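Local coordinates for protein ApaG (Shewanella oneidensis, PDB 1TZA) that is of unknown molecular function, a small all-beta protein of the ApaG family built on an immunoglobulin-like E-set fold, at residues A[32-46]-A[72-86]. Numbering follows the deposited sequence.
Sequences YTITIINLGEQAAKL and TPTIPPNTAYQYTSG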
loop_
_atom_site.group_PDB
_atom_site.type_symbol
_atom_site.label_atom_id
_atom_site.label_comp_id
_atom_site.label_asym_id
_atom_site.label_seq_id
_atom_site.Cartn_x
_atom_site.Cartn_y
_atom_site.Cartn_z
ATOM N N TYR A 32 -4.513 -4.519 2.650
ATOM C CA TYR A 32 -5.588 -5.461 2.910
ATOM C C TYR A 32 -6.133 -5.937 1.564
ATOM O O TYR A 32 -6.280 -5.151 0.621
ATOM C CB TYR A 32 -6.696 -4.847 3.790
ATOM C CG TYR A 32 -7.335 -3.576 3.276
ATOM C CD1 TYR A 32 -8.250 -3.602 2.230
ATOM C CD2 TYR A 32 -7.036 -2.349 3.860
ATOM C CE1 TYR A 32 -8.860 -2.435 1.780
ATOM C CE2 TYR A 32 -7.630 -1.185 3.428
ATOM C CZ TYR A 32 -8.545 -1.230 2.386
ATOM O OH TYR A 32 -9.142 -0.068 1.959
ATOM N N THR A 33 -6.379 -7.240 1.477
ATOM C CA THR A 33 -6.900 -7.857 0.264
ATOM C C THR A 33 -8.285 -8.400 0.580
ATOM O O THR A 33 -8.436 -9.349 1.350
ATOM C CB THR A 33 -5.980 -9.000 -0.211
ATOM O OG1 THR A 33 -4.671 -8.477 -0.477
ATOM C CG2 THR A 33 -6.537 -9.641 -1.486
ATOM N N ILE A 34 -9.294 -7.770 -0.010
ATOM C CA ILE A 34 -10.681 -8.139 0.211
ATOM C C ILE A 34 -11.184 -9.048 -0.904
ATOM O O ILE A 34 -10.871 -8.846 -2.076
ATOM C CB ILE A 34 -11.596 -6.879 0.248
ATOM C CG1 ILE A 34 -10.961 -5.777 1.105
ATOM C CG2 ILE A 34 -12.971 -7.237 0.809
ATOM C CD1 ILE A 34 -10.887 -6.073 2.583
ATOM N N THR A 35 -11.953 -10.058 -0.522
ATOM C CA THR A 35 -12.549 -10.978 -1.481
ATOM C C THR A 35 -14.039 -10.858 -1.230
ATOM O O THR A 35 -14.510 -11.071 -0.110
ATOM C CB THR A 35 -12.110 -12.434 -1.256
ATOM O OG1 THR A 35 -10.697 -12.547 -1.482
ATOM C CG2 THR A 35 -12.849 -13.369 -2.224
ATOM N N ILE A 36 -14.767 -10.487 -2.274
ATOM C CA ILE A 36 -16.202 -10.302 -2.203
ATOM C C ILE A 36 -16.870 -11.364 -3.069
ATOM O O ILE A 36 -16.853 -11.289 -4.299
ATOM C CB ILE A 36 -16.551 -8.890 -2.687
ATOM C CG1 ILE A 36 -15.817 -7.871 -1.807
ATOM C CG2 ILE A 36 -18.035 -8.659 -2.621
ATOM C CD1 ILE A 36 -15.487 -6.571 -2.502
ATOM N N ILE A 37 -17.446 -12.363 -2.413
ATOM C CA ILE A 37 -18.097 -13.468 -3.108
ATOM C C ILE A 37 -19.599 -13.272 -3.262
ATOM O O ILE A 37 -20.313 -13.018 -2.286
ATOM C CB ILE A 37 -17.863 -14.796 -2.361
ATOM C CG1 ILE A 37 -16.383 -14.942 -2.011
ATOM C CG2 ILE A 37 -18.296 -15.971 -3.230
ATOM C CD1 ILE A 37 -16.092 -16.137 -1.127
ATOM N N ASN A 38 -20.073 -13.383 -4.499
ATOM C CA ASN A 38 -21.493 -13.249 -4.774
ATOM C C ASN A 38 -22.082 -14.643 -4.930
ATOM O O ASN A 38 -21.951 -15.277 -5.981
ATOM C CB ASN A 38 -21.719 -12.431 -6.042
ATOM C CG ASN A 38 -23.162 -12.436 -6.488
ATOM O OD1 ASN A 38 -24.080 -12.486 -5.671
ATOM N ND2 ASN A 38 -23.371 -12.364 -7.794
ATOM N N LEU A 39 -22.721 -15.113 -3.862
ATOM C CA LEU A 39 -23.337 -16.428 -3.832
ATOM C C LEU A 39 -24.776 -16.354 -4.337
ATOM O O LEU A 39 -25.484 -17.362 -4.375
ATOM C CB LEU A 39 -23.305 -16.976 -2.403
ATOM C CG LEU A 39 -21.910 -17.121 -1.787
ATOM C CD1 LEU A 39 -22.016 -17.511 -0.325
ATOM C CD2 LEU A 39 -21.123 -18.169 -2.564
ATOM N N GLY A 40 -25.199 -15.154 -4.731
ATOM C CA GLY A 40 -26.549 -14.967 -5.232
ATOM C C GLY A 40 -26.779 -15.600 -6.594
ATOM O O GLY A 40 -25.848 -16.092 -7.231
ATOM N N GLU A 41 -28.026 -15.590 -7.049
ATOM C CA GLU A 41 -28.362 -16.168 -8.342
ATOM C C GLU A 41 -28.464 -15.044 -9.365
ATOM O O GLU A 41 -28.934 -15.241 -10.482
ATOM C CB GLU A 41 -29.699 -16.914 -8.253
ATOM C CG GLU A 41 -30.926 -16.088 -8.659
ATOM C CD GLU A 41 -31.235 -14.927 -7.720
ATOM O OE1 GLU A 41 -32.178 -14.163 -8.023
ATOM O OE2 GLU A 41 -30.549 -14.777 -6.684
ATOM N N GLN A 42 -28.002 -13.866 -8.971
ATOM C CA GLN A 42 -28.067 -12.684 -9.819
ATOM C C GLN A 42 -26.825 -11.814 -9.618
ATOM O O GLN A 42 -26.242 -11.802 -8.537
ATOM C CB GLN A 42 -29.341 -11.928 -9.452
ATOM C CG GLN A 42 -29.500 -10.520 -9.966
ATOM C CD GLN A 42 -30.842 -9.944 -9.527
ATOM O OE1 GLN A 42 -31.264 -10.136 -8.379
ATOM N NE2 GLN A 42 -31.521 -9.242 -10.434
ATOM N N ALA A 43 -26.416 -11.097 -10.660
ATOM C CA ALA A 43 -25.235 -10.245 -10.572
ATOM C C ALA A 43 -25.420 -9.138 -9.539
ATOM O O ALA A 43 -26.535 -8.663 -9.319
ATOM C CB ALA A 43 -24.914 -9.640 -11.940
ATOM N N ALA A 44 -24.319 -8.741 -8.908
ATOM C CA ALA A 44 -24.335 -7.685 -7.897
ATOM C C ALA A 44 -23.196 -6.703 -8.164
ATOM O O ALA A 44 -22.044 -7.103 -8.368
ATOM C CB ALA A 44 -24.198 -8.286 -6.504
ATOM N N LYS A 45 -23.530 -5.417 -8.159
ATOM C CA LYS A 45 -22.561 -4.371 -8.418
ATOM C C LYS A 45 -22.208 -3.588 -7.162
ATOM O O LYS A 45 -23.090 -3.072 -6.464
ATOM C CB LYS A 45 -23.118 -3.429 -9.478
ATOM C CG LYS A 45 -22.189 -2.322 -9.922
ATOM C CD LYS A 45 -22.891 -1.484 -10.975
ATOM C CE LYS A 45 -22.034 -0.345 -11.443
ATOM N NZ LYS A 45 -22.784 0.510 -12.400
ATOM N N LEU A 46 -20.911 -3.503 -6.881
ATOM C CA LEU A 46 -20.418 -2.775 -5.713
ATOM C C LEU A 46 -20.329 -1.291 -6.064
ATOM O O LEU A 46 -19.463 -0.884 -6.833
ATOM C CB LEU A 46 -19.039 -3.316 -5.316
ATOM C CG LEU A 46 -18.455 -2.879 -3.969
ATOM C CD1 LEU A 46 -17.321 -3.822 -3.567
ATOM C CD2 LEU A 46 -17.981 -1.438 -4.062
ATOM N N THR A 72 -16.341 0.300 -9.753
ATOM C CA THR A 72 -17.601 -0.170 -9.200
ATOM C C THR A 72 -17.788 -1.468 -9.988
ATOM O O THR A 72 -18.471 -1.494 -11.017
ATOM C CB THR A 72 -18.755 0.830 -9.522
ATOM O OG1 THR A 72 -18.868 1.001 -10.939
ATOM C CG2 THR A 72 -18.480 2.188 -8.893
ATOM N N PRO A 73 -17.168 -2.563 -9.523
ATOM C CA PRO A 73 -17.242 -3.868 -10.186
ATOM C C PRO A 73 -18.567 -4.619 -10.110
ATOM O O PRO A 73 -19.284 -4.562 -9.107
ATOM C CB PRO A 73 -16.110 -4.639 -9.522
ATOM C CG PRO A 73 -16.230 -4.174 -8.091
ATOM C CD PRO A 73 -16.437 -2.672 -8.246
ATOM N N THR A 74 -18.898 -5.314 -11.191
ATOM C CA THR A 74 -20.116 -6.109 -11.221
ATOM C C THR A 74 -19.651 -7.542 -11.000
ATOM O O THR A 74 -18.814 -8.064 -11.735
ATOM C CB THR A 74 -20.861 -5.964 -12.566
ATOM O OG1 THR A 74 -21.350 -4.618 -12.689
ATOM C CG2 THR A 74 -22.046 -6.931 -12.640
ATOM N N ILE A 75 -20.169 -8.156 -9.946
ATOM C CA ILE A 75 -19.800 -9.520 -9.596
ATOM C C ILE A 75 -20.948 -10.444 -9.969
ATOM O O ILE A 75 -22.016 -10.405 -9.348
ATOM C CB ILE A 75 -19.540 -9.644 -8.083
ATOM C CG1 ILE A 75 -18.662 -8.482 -7.615
ATOM C CG2 ILE A 75 -18.868 -10.958 -7.778
ATOM C CD1 ILE A 75 -18.578 -8.348 -6.114
ATOM N N PRO A 76 -20.747 -11.290 -10.991
ATOM C CA PRO A 76 -21.832 -12.198 -11.382
ATOM C C PRO A 76 -22.009 -13.309 -10.345
ATOM O O PRO A 76 -21.210 -13.432 -9.412
ATOM C CB PRO A 76 -21.367 -12.713 -12.746
ATOM C CG PRO A 76 -19.893 -12.791 -12.577
ATOM C CD PRO A 76 -19.555 -11.493 -11.833
ATOM N N PRO A 77 -23.060 -14.128 -10.485
ATOM C CA PRO A 77 -23.282 -15.215 -9.523
ATOM C C PRO A 77 -22.077 -16.152 -9.424
ATOM O O PRO A 77 -21.286 -16.257 -10.359
ATOM C CB PRO A 77 -24.514 -15.920 -10.084
ATOM C CG PRO A 77 -25.273 -14.789 -10.731
ATOM C CD PRO A 77 -24.175 -14.040 -11.448
ATOM N N ASN A 78 -21.929 -16.817 -8.284
ATOM C CA ASN A 78 -20.829 -17.759 -8.100
ATOM C C ASN A 78 -19.466 -17.198 -8.536
ATOM O O ASN A 78 -18.684 -17.893 -9.193
ATOM C CB ASN A 78 -21.108 -19.035 -8.900
ATOM C CG ASN A 78 -20.386 -20.245 -8.340
ATOM O OD1 ASN A 78 -19.847 -21.067 -9.086
ATOM N ND2 ASN A 78 -20.389 -20.370 -7.014
ATOM N N THR A 79 -19.175 -15.951 -8.181
ATOM C CA THR A 79 -17.893 -15.356 -8.553
ATOM C C THR A 79 -17.312 -14.613 -7.368
ATOM O O THR A 79 -18.046 -14.018 -6.589
ATOM C CB THR A 79 -18.035 -14.362 -9.733
ATOM O OG1 THR A 79 -18.647 -15.026 -10.848
ATOM C CG2 THR A 79 -16.666 -13.837 -10.156
ATOM N N ALA A 80 -15.990 -14.660 -7.243
ATOM C CA ALA A 80 -15.276 -14.003 -6.161
ATOM C C ALA A 80 -14.400 -12.894 -6.716
ATOM O O ALA A 80 -13.431 -13.172 -7.413
ATOM C CB ALA A 80 -14.411 -15.013 -5.432
ATOM N N TYR A 81 -14.739 -11.645 -6.407
ATOM C CA TYR A 81 -13.959 -10.504 -6.872
ATOM C C TYR A 81 -12.975 -10.094 -5.788
ATOM O O TYR A 81 -13.366 -9.815 -4.655
ATOM C CB TYR A 81 -14.877 -9.324 -7.224
ATOM C CG TYR A 81 -14.148 -8.012 -7.454
ATOM C CD1 TYR A 81 -13.768 -7.209 -6.381
ATOM C CD2 TYR A 81 -13.820 -7.586 -8.743
ATOM C CE1 TYR A 81 -13.082 -6.016 -6.575
ATOM C CE2 TYR A 81 -13.129 -6.388 -8.954
ATOM C CZ TYR A 81 -12.763 -5.610 -7.859
ATOM O OH TYR A 81 -12.066 -4.437 -8.025
ATOM N N GLN A 82 -11.701 -10.045 -6.152
ATOM C CA GLN A 82 -10.650 -9.681 -5.222
ATOM C C GLN A 82 -9.971 -8.372 -5.598
ATOM O O GLN A 82 -9.815 -8.050 -6.779
ATOM C CB GLN A 82 -9.596 -10.785 -5.169
ATOM C CG GLN A 82 -8.353 -10.412 -4.384
ATOM C CD GLN A 82 -7.293 -11.496 -4.412
ATOM O OE1 GLN A 82 -7.466 -12.569 -3.831
ATOM N NE2 GLN A 82 -6.182 -11.221 -5.097
ATOM N N TYR A 83 -9.569 -7.622 -4.578
ATOM C CA TYR A 83 -8.878 -6.359 -4.778
ATOM C C TYR A 83 -8.013 -6.064 -3.561
ATOM O O TYR A 83 -8.243 -6.584 -2.463
ATOM C CB TYR A 83 -9.878 -5.229 -5.014
ATOM C CG TYR A 83 -10.420 -4.578 -3.770
ATOM C CD1 TYR A 83 -9.735 -3.522 -3.160
ATOM C CD2 TYR A 83 -11.642 -4.975 -3.230
ATOM C CE1 TYR A 83 -10.260 -2.870 -2.049
ATOM C CE2 TYR A 83 -12.174 -4.334 -2.115
ATOM C CZ TYR A 83 -11.481 -3.281 -1.534
ATOM O OH TYR A 83 -12.014 -2.628 -0.452
ATOM N N THR A 84 -7.011 -5.223 -3.763
ATOM C CA THR A 84 -6.121 -4.878 -2.683
ATOM C C THR A 84 -5.979 -3.372 -2.559
ATOM O O THR A 84 -5.910 -2.659 -3.558
ATOM C CB THR A 84 -4.736 -5.508 -2.919
ATOM O OG1 THR A 84 -4.831 -6.931 -2.744
ATOM C CG2 THR A 84 -3.692 -4.920 -1.957
ATOM N N SER A 85 -5.963 -2.897 -1.321
ATOM C CA SER A 85 -5.785 -1.484 -1.036
ATOM C C SER A 85 -4.958 -1.426 0.241
ATOM O O SER A 85 -4.302 -2.395 0.581
ATOM C CB SER A 85 -7.125 -0.784 -0.836
ATOM O OG SER A 85 -6.926 0.616 -0.702
ATOM N N GLY A 86 -4.980 -0.306 0.947
ATOM C CA GLY A 86 -4.196 -0.218 2.162
ATOM C C GLY A 86 -4.557 0.974 3.023
ATOM O O GLY A 86 -5.426 1.772 2.673
HETATM O O HOH W 1 -11.281 -0.150 0.216
#
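Tyr32 lays its ring across the neighbouring strand, one face over the backbone of Ser85 and Gly86, with Ser85 C 4.0 Å above the ring plane. With CG held between the backbone N and the carbonyl carbon (chi1 56°), this torsion swings the ring over the Ser85-Gly86 backbone. The Tyr83 ring, similarly turned, crosses it obliquely, CE1 to CE1 at 4.1 Å, and one water, at the edge of the Tyr32 ring and in its plane, bridges the two hydroxyls; Tyr83 OH also hydrogen-bonds Tyr100 OH of strand 93-104. Replacing Tyr32 by alanine is likely to uncover the Ser85-Gly86 backbone and to leave the bridging water without one of its hydroxyl partners. Ile34 runs alongside Tyr83, its CB 3.5 Å from CE2, and Ile36 CD1 reaches the edge of the same ring. Ile36 sends its other branch, CG2, to Ile75 CD1 at 3.5 Å, the two side chains at about a right angle. On the other face of this antiparallel pair, Thr33 OG1 and Thr84 OG1 share a hydrogen bond of 2.7 Å. Asn38 ties the turn together: its CG, anti to the backbone N (chi1 171°), brings ND2 to Gln42 O at 3.0 Å and to weak bonds with Ile75 O and Pro76 O, while OD1 accepts from Gly40 N in an Asx turn. Here the chain passes from one sheet of the sandwich to the other, where Ala44 pairs with Ile75. Strand 28-38 lies between strands 8-19 and 79-89; Ile34 and Ile36 meet Tyr100, Trp51 of strand 44-55 packs on Tyr32, and Ser85 OG bonds Glu18 of the second subunit.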